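Local coordinates for protein sialidase B (Streptococcus pneumoniae serotype 4, PDB 4XJW) that cleaves terminal sialic acid residues linked alpha-(2->3), alpha-(2->6) or alpha-(2->8) from oligosaccharides, glycoproteins and glycolipids as an intramolecular trans-sialidase of glycosyl hydrolase family 33, at residues G229-K234 with L276-I281; Q266-P271 with Y384-D389; S556-S561 with S616-L621; Y560-D565 with P622-G627. The protein carries 1 engineered substitution. All coordinates share one frame; numbering follows the deposited sequence.

Contact 1 (G229-K234 with L276-I281)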
# COMPACT_ATOMS: atom_id res chain seq x y z
N GLY A 229 -3.49 1.60 -11.07
CA GLY A 229 -4.29 1.02 -10.00
C GLY A 229 -3.37 0.36 -8.98
O GLY A 229 -2.17 0.61 -8.97
N THR A 230 -3.93 -0.51 -8.14
CA THR A 230 -3.16 -1.17 -7.08
C THR A 230 -2.51 -2.48 -7.50
O THR A 230 -1.83 -3.11 -6.69
CB THR A 230 -4.01 -1.38 -5.83
OG1 THR A 230 -5.24 -2.03 -6.19
CG2 THR A 230 -4.31 -0.06 -5.14
N HIS A 231 -2.69 -2.89 -8.76
CA HIS A 231 -2.18 -4.18 -9.25
C HIS A 231 -0.67 -4.37 -9.03
O HIS A 231 0.12 -3.43 -9.21
CB HIS A 231 -2.44 -4.34 -10.75
CG HIS A 231 -3.88 -4.35 -11.14
ND1 HIS A 231 -4.82 -5.13 -10.51
CD2 HIS A 231 -4.53 -3.69 -12.13
CE1 HIS A 231 -6.00 -4.94 -11.09
NE2 HIS A 231 -5.84 -4.07 -12.07
N ASP A 232 -0.28 -5.59 -8.69
CA ASP A 232 1.13 -5.96 -8.73
C ASP A 232 1.62 -5.89 -10.18
O ASP A 232 0.81 -5.86 -11.11
CB ASP A 232 1.36 -7.40 -8.26
CG ASP A 232 0.99 -7.65 -6.80
OD1 ASP A 232 0.65 -6.71 -6.08
OD2 ASP A 232 1.04 -8.84 -6.41
N SER A 233 2.93 -5.93 -10.37
CA SER A 233 3.52 -6.08 -11.70
C SER A 233 2.89 -7.29 -12.43
O SER A 233 2.56 -8.27 -11.76
CB SER A 233 5.03 -6.29 -11.57
OG SER A 233 5.63 -5.19 -10.91
N LYS A 234 2.73 -7.25 -13.76
CA LYS A 234 3.16 -6.16 -14.64
C LYS A 234 2.33 -4.89 -14.40
O LYS A 234 1.11 -4.95 -14.22
CB LYS A 234 3.01 -6.61 -16.10
CG LYS A 234 1.58 -7.00 -16.49
CD LYS A 234 1.47 -7.61 -17.89
CE LYS A 234 0.02 -7.97 -18.18
NZ LYS A 234 -0.27 -8.22 -19.62
N LEU A 276 -13.96 -3.47 -16.08
CA LEU A 276 -12.65 -2.86 -16.32
C LEU A 276 -11.60 -2.95 -15.20
O LEU A 276 -10.44 -2.68 -15.45
CB LEU A 276 -12.84 -1.38 -16.67
CG LEU A 276 -13.54 -1.07 -17.99
CD1 LEU A 276 -13.75 0.43 -18.11
CD2 LEU A 276 -12.73 -1.59 -19.16
N LYS A 277 -12.01 -3.30 -13.98
CA LYS A 277 -11.07 -3.22 -12.85
C LYS A 277 -9.79 -4.06 -12.99
O LYS A 277 -8.78 -3.74 -12.37
CB LYS A 277 -11.75 -3.49 -11.50
CG LYS A 277 -12.13 -4.93 -11.24
CD LYS A 277 -13.07 -5.06 -10.04
CE LYS A 277 -13.45 -6.53 -9.82
NZ LYS A 277 -14.48 -6.71 -8.76
N ASN A 278 -9.80 -5.13 -13.79
CA ASN A 278 -8.58 -5.89 -14.04
C ASN A 278 -7.68 -5.33 -15.14
O ASN A 278 -6.62 -5.93 -15.45
CB ASN A 278 -8.87 -7.36 -14.31
CG ASN A 278 -9.30 -8.10 -13.07
OD1 ASN A 278 -8.99 -7.69 -11.95
ND2 ASN A 278 -10.01 -9.21 -13.26
N SER A 279 -8.07 -4.20 -15.71
CA SER A 279 -7.20 -3.49 -16.65
C SER A 279 -5.85 -3.29 -15.99
O SER A 279 -5.76 -2.90 -14.81
CB SER A 279 -7.78 -2.13 -17.05
OG SER A 279 -9.01 -2.30 -17.75
N GLN A 280 -4.80 -3.55 -16.75
CA GLN A 280 -3.46 -3.59 -16.19
C GLN A 280 -2.46 -3.06 -17.21
O GLN A 280 -2.46 -3.51 -18.35
CB GLN A 280 -3.14 -5.04 -15.83
CG GLN A 280 -1.82 -5.25 -15.15
CD GLN A 280 -1.66 -6.68 -14.66
OE1 GLN A 280 -2.24 -7.61 -15.22
NE2 GLN A 280 -0.89 -6.86 -13.58
N ILE A 281 -1.64 -2.10 -16.82
CA ILE A 281 -0.62 -1.55 -17.70
C ILE A 281 0.33 -2.69 -18.07
O ILE A 281 0.92 -3.32 -17.20
CB ILE A 281 0.18 -0.41 -17.04
CG1 ILE A 281 -0.75 0.74 -16.63
CG2 ILE A 281 1.28 0.07 -18.01
CD1 ILE A 281 -0.03 1.95 -16.01
O HOH W 1 0.01 -9.49 -12.29
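The imidazole of H231 reaches edge-on into the type I turn L276-S279, while the amide of Q280 reaches back the other way to the backbone just beyond H231. The ring presents NE2 to the turn: K277 O lies in the ring plane at 3.0 Å from NE2, in a weak hydrogen bond bent to 129°. On the turn itself, L276 O takes both S279 N and S279 OG, which holds the corner folded where the imidazole meets it. Q280 runs out fully extended, with CG anti to the backbone N (chi1 -176°), and this carries its amide into the bend formed by D232-K234. Its two N-H groups are shared among three acceptors, consistent with their bent geometry: Q280 NE2 lies 2.8 Å from K234 O and 3.2 Å from D232 O, both weak hydrogen bonds, and donates to a water. The carbonyls on either side of the cis peptide bond before K234 are reached directly, S233 O only through the water. The K234 side chain crosses that of Q280 at about a right angle, its CG 3.7 Å from Q280 CD. D232, probably the proton acceptor, turns away from this interface and forms a salt bridge with R226. The contact joins the loop between strands 219-226 and 237-244 to the long loop leading into strand 286-294, with the D232 side chain lying against I288 of that strand and R207 of strand 205-213.

Contact 2 (Q266-P271 with Y384-D389)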
# COMPACT_ATOMS: atom_id res chain seq x y z
N GLN A 266 1.68 9.22 -14.35
CA GLN A 266 0.34 9.77 -14.48
C GLN A 266 -0.50 9.47 -13.26
O GLN A 266 -0.54 8.33 -12.79
CB GLN A 266 -0.38 9.16 -15.67
CG GLN A 266 -0.01 9.70 -17.02
CD GLN A 266 -0.65 8.90 -18.12
OE1 GLN A 266 -0.07 7.95 -18.62
NE2 GLN A 266 -1.87 9.27 -18.50
N LEU A 267 -1.21 10.49 -12.79
CA LEU A 267 -2.19 10.36 -11.73
C LEU A 267 -3.50 9.95 -12.41
O LEU A 267 -4.21 10.80 -12.97
CB LEU A 267 -2.32 11.69 -10.97
CG LEU A 267 -2.93 11.74 -9.58
CD1 LEU A 267 -2.07 11.00 -8.59
CD2 LEU A 267 -3.11 13.20 -9.12
N VAL A 268 -3.82 8.66 -12.38
CA VAL A 268 -4.97 8.14 -13.12
C VAL A 268 -5.99 7.57 -12.15
O VAL A 268 -5.64 6.88 -11.19
CB VAL A 268 -4.56 7.02 -14.10
CG1 VAL A 268 -5.74 6.61 -14.97
CG2 VAL A 268 -3.39 7.47 -14.96
N TYR A 269 -7.26 7.89 -12.38
CA TYR A 269 -8.34 7.20 -11.70
C TYR A 269 -8.53 5.85 -12.37
O TYR A 269 -9.02 5.77 -13.49
CB TYR A 269 -9.64 8.01 -11.79
CG TYR A 269 -10.81 7.21 -11.29
CD1 TYR A 269 -11.07 7.10 -9.93
CD2 TYR A 269 -11.64 6.53 -12.19
CE1 TYR A 269 -12.14 6.33 -9.47
CE2 TYR A 269 -12.71 5.78 -11.74
CZ TYR A 269 -12.95 5.68 -10.38
OH TYR A 269 -14.02 4.93 -9.94
N TRP A 270 -8.14 4.78 -11.69
CA TRP A 270 -8.27 3.44 -12.25
C TRP A 270 -9.69 2.95 -12.02
O TRP A 270 -10.22 3.06 -10.92
CB TRP A 270 -7.26 2.49 -11.61
CG TRP A 270 -6.66 1.56 -12.62
CD1 TRP A 270 -6.91 0.21 -12.76
CD2 TRP A 270 -5.76 1.91 -13.66
NE1 TRP A 270 -6.19 -0.28 -13.82
CE2 TRP A 270 -5.47 0.74 -14.39
CE3 TRP A 270 -5.14 3.11 -14.05
CZ2 TRP A 270 -4.59 0.73 -15.48
CZ3 TRP A 270 -4.28 3.10 -15.12
CH2 TRP A 270 -4.01 1.93 -15.83
N PRO A 271 -10.31 2.39 -13.06
CA PRO A 271 -11.71 1.95 -12.96
C PRO A 271 -11.93 0.85 -11.92
O PRO A 271 -11.10 -0.07 -11.79
CB PRO A 271 -12.04 1.47 -14.38
CG PRO A 271 -10.71 1.14 -15.00
CD PRO A 271 -9.73 2.13 -14.40
N TYR A 384 5.52 6.22 -23.35
CA TYR A 384 4.09 5.90 -23.43
C TYR A 384 3.30 6.62 -22.36
O TYR A 384 3.82 6.92 -21.28
CB TYR A 384 3.86 4.40 -23.23
CG TYR A 384 4.39 3.50 -24.33
CD1 TYR A 384 5.70 3.05 -24.31
CD2 TYR A 384 3.56 3.08 -25.36
CE1 TYR A 384 6.18 2.21 -25.31
CE2 TYR A 384 4.03 2.24 -26.35
CZ TYR A 384 5.33 1.81 -26.32
OH TYR A 384 5.81 0.97 -27.31
N SER A 385 2.02 6.86 -22.65
CA SER A 385 1.06 7.33 -21.67
C SER A 385 -0.14 6.39 -21.73
O SER A 385 -0.32 5.68 -22.72
CB SER A 385 0.61 8.75 -21.99
OG SER A 385 1.60 9.71 -21.64
N VAL A 386 -0.97 6.38 -20.69
CA VAL A 386 -2.16 5.54 -20.68
C VAL A 386 -3.44 6.36 -20.55
O VAL A 386 -3.45 7.43 -19.97
CB VAL A 386 -2.10 4.46 -19.58
CG1 VAL A 386 -0.84 3.66 -19.70
CG2 VAL A 386 -2.22 5.09 -18.20
N ASP A 387 -4.54 5.84 -21.10
CA ASP A 387 -5.84 6.49 -20.94
C ASP A 387 -6.98 5.50 -21.12
O ASP A 387 -6.78 4.40 -21.66
CB ASP A 387 -6.00 7.65 -21.93
CG ASP A 387 -6.25 7.16 -23.35
OD1 ASP A 387 -7.43 6.91 -23.70
OD2 ASP A 387 -5.27 7.02 -24.11
N PHE A 388 -8.16 5.89 -20.67
CA PHE A 388 -9.37 5.09 -20.83
C PHE A 388 -10.39 5.86 -21.66
O PHE A 388 -11.58 5.59 -21.59
CB PHE A 388 -9.98 4.78 -19.46
CG PHE A 388 -9.23 3.74 -18.68
CD1 PHE A 388 -9.52 2.39 -18.83
CD2 PHE A 388 -8.23 4.11 -17.79
CE1 PHE A 388 -8.83 1.43 -18.10
CE2 PHE A 388 -7.54 3.16 -17.06
CZ PHE A 388 -7.83 1.81 -17.22
N ASP A 389 -9.92 6.83 -22.44
CA ASP A 389 -10.81 7.68 -23.23
C ASP A 389 -11.69 6.91 -24.23
O ASP A 389 -12.78 7.37 -24.59
CB ASP A 389 -10.03 8.77 -23.96
CG ASP A 389 -9.34 9.74 -23.01
OD1 ASP A 389 -9.58 9.63 -21.79
OD2 ASP A 389 -8.59 10.61 -23.49
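The six-membered ring of W270 receives the edge of F388 on one face, in a T-shaped pair with centroids 4.9 Å apart and planes at 85°; P271 CD shares that indole face, toward the rim. At the edge of the indole, near its plane, lies V386 CG2, 4.2 Å from W270 CZ3. F388 in turn has P271 over one face, where the proline CD stands 3.8 Å from the ring centroid in a CH-pi contact, while W270 and V268 CG1 lie at its edge. Farther along, the Q266 amide makes a two-point bond to one residue of the strand. V386 N donates to Q266 OE1 at 2.7 Å, nearly straight at 168° and on a lone pair in the carbonyl plane; Q266 NE2 returns a bond to V386 O at 2.8 Å, tilted slightly out of the amide plane. With its chain extended beyond CG, Q266 thus occupies both backbone polar groups of V386, much as a neighbouring strand would. At the strand end, D387 OD1 accepts from D389 N in an Asx turn. This is side-chain docking of a propeller loop onto strand 377-387 of the sheet inserted in the catalytic domain.

Contact 3 (S556-S561 with S616-L621). With OPX ((1s,3R,4S)-1-[(cyclohexylamino)methyl]-3,4-dihydroxycyclopentanesulfonic acid), chain B.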
# COMPACT_ATOMS: atom_id res chain seq x y z
N SER A 556 5.19 -7.97 9.79
CA SER A 556 6.38 -7.20 10.13
C SER A 556 6.71 -7.44 11.60
O SER A 556 5.83 -7.85 12.37
CB SER A 556 6.19 -5.72 9.81
OG SER A 556 5.00 -5.18 10.35
N ALA A 557 7.97 -7.24 11.96
CA ALA A 557 8.45 -7.71 13.26
C ALA A 557 9.62 -6.88 13.72
O ALA A 557 10.51 -6.60 12.93
CB ALA A 557 8.86 -9.16 13.16
N ILE A 558 9.62 -6.52 15.00
CA ILE A 558 10.78 -5.82 15.57
C ILE A 558 11.14 -6.35 16.95
O ILE A 558 10.31 -6.93 17.66
CB ILE A 558 10.56 -4.30 15.67
CG1 ILE A 558 9.35 -3.98 16.56
CG2 ILE A 558 10.39 -3.67 14.30
CD1 ILE A 558 9.25 -2.50 16.98
N LYS A 559 12.39 -6.13 17.34
CA LYS A 559 12.86 -6.37 18.70
C LYS A 559 12.84 -5.01 19.39
O LYS A 559 13.52 -4.08 18.95
CB LYS A 559 14.28 -6.94 18.67
CG LYS A 559 14.97 -7.03 20.03
CD LYS A 559 14.48 -8.22 20.81
CE LYS A 559 15.05 -8.24 22.23
NZ LYS A 559 16.55 -8.26 22.28
N TYR A 560 12.03 -4.88 20.43
CA TYR A 560 11.89 -3.62 21.16
C TYR A 560 13.13 -3.39 22.02
O TYR A 560 13.69 -4.35 22.56
CB TYR A 560 10.61 -3.68 22.01
CG TYR A 560 10.19 -2.34 22.57
CD1 TYR A 560 9.95 -1.26 21.72
CD2 TYR A 560 10.01 -2.16 23.93
CE1 TYR A 560 9.57 -0.03 22.23
CE2 TYR A 560 9.62 -0.93 24.45
CZ TYR A 560 9.40 0.13 23.59
OH TYR A 560 9.01 1.36 24.09
N SER A 561 13.57 -2.14 22.14
CA SER A 561 14.82 -1.84 22.86
C SER A 561 14.70 -1.89 24.39
O SER A 561 15.72 -2.01 25.08
CB SER A 561 15.36 -0.46 22.44
OG SER A 561 14.63 0.60 23.04
N SER A 616 2.08 -4.31 6.28
CA SER A 616 2.39 -3.35 7.32
C SER A 616 3.87 -3.20 7.56
O SER A 616 4.69 -4.06 7.24
CB SER A 616 1.68 -3.76 8.61
OG SER A 616 2.27 -4.93 9.15
N ALA A 617 4.20 -2.05 8.16
CA ALA A 617 5.55 -1.72 8.55
C ALA A 617 5.52 -1.23 9.99
O ALA A 617 4.68 -0.39 10.36
CB ALA A 617 6.11 -0.66 7.61
N ILE A 618 6.43 -1.74 10.82
CA ILE A 618 6.57 -1.22 12.17
C ILE A 618 8.01 -0.87 12.52
O ILE A 618 8.96 -1.53 12.09
CB ILE A 618 5.98 -2.18 13.24
CG1 ILE A 618 6.64 -3.56 13.18
CG2 ILE A 618 4.45 -2.26 13.11
CD1 ILE A 618 6.21 -4.45 14.35
N THR A 619 8.18 0.19 13.29
CA THR A 619 9.51 0.51 13.79
C THR A 619 9.42 1.21 15.12
O THR A 619 8.46 1.93 15.40
CB THR A 619 10.35 1.29 12.75
OG1 THR A 619 11.73 1.12 13.05
CG2 THR A 619 9.99 2.79 12.71
N GLU A 620 10.43 0.98 15.96
CA GLU A 620 10.56 1.73 17.19
C GLU A 620 11.15 3.08 16.85
O GLU A 620 12.23 3.18 16.26
CB GLU A 620 11.46 1.00 18.19
CG GLU A 620 11.59 1.73 19.52
CD GLU A 620 12.41 0.98 20.54
OE1 GLU A 620 12.88 -0.15 20.23
OE2 GLU A 620 12.62 1.53 21.65
N LEU A 621 10.40 4.13 17.18
CA LEU A 621 10.86 5.49 17.00
C LEU A 621 11.92 5.78 18.06
O LEU A 621 11.99 5.09 19.09
CB LEU A 621 9.68 6.46 17.10
CG LEU A 621 8.54 6.05 16.16
CD1 LEU A 621 7.27 6.83 16.44
CD2 LEU A 621 8.95 6.21 14.70
CAF OPX B . 15.51 3.15 19.63
CAG OPX B . 16.98 2.81 19.65
CAH OPX B . 15.03 3.27 18.23
CAI OPX B . 17.24 1.55 18.87
CAJ OPX B . 15.30 2.04 17.41
CAK OPX B . 16.87 0.51 15.34
CAL OPX B . 15.62 -1.64 14.72
CAM OPX B . 16.71 -0.40 12.98
CAO OPX B . 15.04 -1.98 13.40
CAP OPX B . 15.30 -0.80 12.56
CAQ OPX B . 16.76 1.67 17.46
CAR OPX B . 16.81 -0.77 14.45
NAN OPX B . 17.00 0.38 16.80
OAA OPX B . 18.37 -2.05 16.18
OAB OPX B . 18.20 -2.98 13.94
OAC OPX B . 13.68 -2.27 13.50
OAD OPX B . 14.45 0.24 12.82
OAE OPX B . 19.46 -0.97 14.29
SAS OPX B . 18.29 -1.74 14.73
O HOH W 2 13.66 -1.52 18.09
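I558, T619, E620 and L621 belong to the pocket that holds the inhibitor OPX (Optactin), at the ends of strands 556-559 and 616-620, with T213 of strand 205-213 and Q456 of strand 451-459 also bonding the ligand. The OPX hydroxyl OAD donates a weak hydrogen bond to T619 OG1 at 2.9 Å, and I558 CG2 lies near the ligand's other hydroxyl, while E620 O approaches cyclohexyl atom CAH at 3.4 Å. T213 also bonds T619 OG1. Strands 556-559 and 616-620 run alongside in the same direction, 9° apart, yet they are first strands of different sheets and meet through side chains. This is the packing of adjacent blades in a beta-propeller, the fold shared by family 33 sialidases. I558 and I618 fill the middle, crossing obliquely with I558 CG1 3.9 Å from I618 CD1. At the end nearer Y615, probably the nucleophile, S556 OG and S616 OG share a hydrogen bond of 3.0 Å, and S573 is a further partner of S616 OG. At the other end E620 stretches out, CG anti to the backbone N (chi1 -178°) and the rest extended, so that its carboxylate receives two donors from one residue: S561 N to OE1 at 2.8 Å and S561 OG to OE2 at 2.6 Å, each on the syn side but somewhat out of plane. A water bridges OE1 to K559 O. The ring of Y560 crosses the glutamate chain at about a right angle, its CE1 3.5 Å from E620 CD, with ring and carboxylate planes 28° apart.

Contact 4 (Y560-D565 with P622-G627)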
# COMPACT_ATOMS: atom_id res chain seq x y z
N TYR A 560 12.03 -4.88 20.43
CA TYR A 560 11.89 -3.62 21.16
C TYR A 560 13.13 -3.39 22.02
O TYR A 560 13.69 -4.35 22.56
CB TYR A 560 10.61 -3.68 22.01
CG TYR A 560 10.19 -2.34 22.57
CD1 TYR A 560 9.95 -1.26 21.72
CD2 TYR A 560 10.01 -2.16 23.93
CE1 TYR A 560 9.57 -0.03 22.23
CE2 TYR A 560 9.62 -0.93 24.45
CZ TYR A 560 9.40 0.13 23.59
OH TYR A 560 9.01 1.36 24.09
N SER A 561 13.57 -2.14 22.14
CA SER A 561 14.82 -1.84 22.86
C SER A 561 14.70 -1.89 24.39
O SER A 561 15.72 -2.01 25.08
CB SER A 561 15.36 -0.46 22.44
OG SER A 561 14.63 0.60 23.04
N GLN A 562 13.48 -1.79 24.90
CA GLN A 562 13.24 -1.69 26.34
C GLN A 562 12.58 -2.95 26.85
O GLN A 562 11.88 -3.64 26.10
CB GLN A 562 12.36 -0.48 26.66
CG GLN A 562 12.86 0.85 26.07
CD GLN A 562 14.20 1.27 26.65
OE1 GLN A 562 14.33 1.46 27.85
NE2 GLN A 562 15.20 1.41 25.78
N LEU A 563 12.81 -3.28 28.12
CA LEU A 563 12.14 -4.42 28.74
C LEU A 563 10.67 -4.10 28.92
O LEU A 563 10.30 -2.96 29.15
CB LEU A 563 12.74 -4.73 30.12
CG LEU A 563 14.23 -5.06 30.21
CD1 LEU A 563 14.61 -5.44 31.64
CD2 LEU A 563 14.62 -6.16 29.23
N ILE A 564 9.84 -5.14 28.80
CA ILE A 564 8.43 -5.05 29.12
C ILE A 564 8.16 -6.17 30.11
O ILE A 564 8.54 -7.32 29.87
CB ILE A 564 7.55 -5.22 27.84
CG1 ILE A 564 7.82 -4.09 26.84
CG2 ILE A 564 6.07 -5.25 28.22
CD1 ILE A 564 7.04 -4.23 25.51
N ASP A 565 7.56 -5.83 31.25
CA ASP A 565 7.35 -6.78 32.34
C ASP A 565 8.67 -7.44 32.76
O ASP A 565 8.71 -8.62 33.11
CB ASP A 565 6.32 -7.85 31.97
CG ASP A 565 4.93 -7.27 31.78
OD1 ASP A 565 4.66 -6.18 32.33
OD2 ASP A 565 4.10 -7.92 31.10
N PRO A 622 12.79 6.76 17.79
CA PRO A 622 13.87 7.04 18.76
C PRO A 622 13.37 7.41 20.15
O PRO A 622 14.12 7.24 21.11
CB PRO A 622 14.60 8.23 18.13
CG PRO A 622 14.34 8.10 16.67
CD PRO A 622 12.93 7.57 16.57
N ASN A 623 12.13 7.88 20.26
CA ASN A 623 11.56 8.20 21.57
C ASN A 623 10.88 7.01 22.25
O ASN A 623 10.19 7.18 23.25
CB ASN A 623 10.59 9.37 21.44
CG ASN A 623 9.41 9.06 20.56
OD1 ASN A 623 9.27 7.93 20.07
ND2 ASN A 623 8.54 10.05 20.34
N HIS A 624 11.06 5.83 21.66
CA HIS A 624 10.51 4.56 22.16
C HIS A 624 9.02 4.38 21.95
O HIS A 624 8.44 3.41 22.44
CB HIS A 624 10.90 4.31 23.63
CG HIS A 624 12.37 4.42 23.88
ND1 HIS A 624 13.30 3.65 23.20
CD2 HIS A 624 13.08 5.21 24.71
CE1 HIS A 624 14.51 3.97 23.61
NE2 HIS A 624 14.41 4.90 24.54
N HIS A 625 8.39 5.30 21.23
CA HIS A 625 7.07 5.01 20.66
C HIS A 625 7.23 4.01 19.53
O HIS A 625 8.35 3.70 19.11
CB HIS A 625 6.41 6.27 20.11
CG HIS A 625 6.04 7.27 21.15
ND1 HIS A 625 4.88 8.01 21.07
CD2 HIS A 625 6.69 7.68 22.26
CE1 HIS A 625 4.83 8.83 22.11
NE2 HIS A 625 5.90 8.64 22.85
N ILE A 626 6.09 3.51 19.05
CA ILE A 626 6.05 2.60 17.92
C ILE A 626 5.33 3.30 16.77
O ILE A 626 4.23 3.81 16.95
CB ILE A 626 5.28 1.33 18.26
CG1 ILE A 626 5.89 0.62 19.48
CG2 ILE A 626 5.25 0.40 17.06
CD1 ILE A 626 7.33 0.16 19.32
N GLY A 627 5.97 3.36 15.61
CA GLY A 627 5.31 3.84 14.41
C GLY A 627 4.85 2.68 13.56
O GLY A 627 5.57 1.69 13.40
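Y560 meets the turn at H624 with its hydroxyl, which donates to H624 O over 2.7 Å; the acceptor is in the plane of the phenol, and the bond falls on a carbonyl lone pair. Close by, I626 CD1 touches the same ring, 3.7 Å from Y560 CE1. The second meeting point is the imidazole of H624. Over one of its faces stands the aliphatic part of Q562, with CG 4.2 Å from the ring centroid and 16° off the normal, a CH-pi contact. The opposite face has P622 O above its centre. A bend at chi2 (-64°) folds the Q562 amide over the rim of the first face, its plane turned 42° from the ring; NE2 comes to 3.4 Å from H624 CE1 and donates to S561 OG in a nearly straight bond of 2.9 Å. Farther out, E620, which also holds S561, bonds H624 ND1 through OE2, tying the two sides together, while N623 OD1 accepts from H625 N in an Asx turn. The contact thus joins the loop between strands 556-559 and 569-575 to the turn linking strands 616-620 and 626-631, with I654 of helix 654-657 against Y560 and I626.

How the contacts relate
Along the chain, contacts 1 and 2 come first, with their segments alternating, and contacts 3 and 4 follow, both starting from the stretch around Y560 and S561. Contacts 1 and 2 have centres about 11 Å apart and are joined by W270 NE1, which lies 2.8 Å from S279 O in a probable hydrogen bond. Contacts 3 and 4, with centres about 9 Å apart, each have one segment in the sheet of strands 616-620 and 626-631. The two pairs lie on opposite sides of the chain's centre; contacts 1 and 3 are about 31 Å apart between centres. The loops beside the probable proton acceptor D232 and the OPX pocket therefore occupy separate regions of the enzyme.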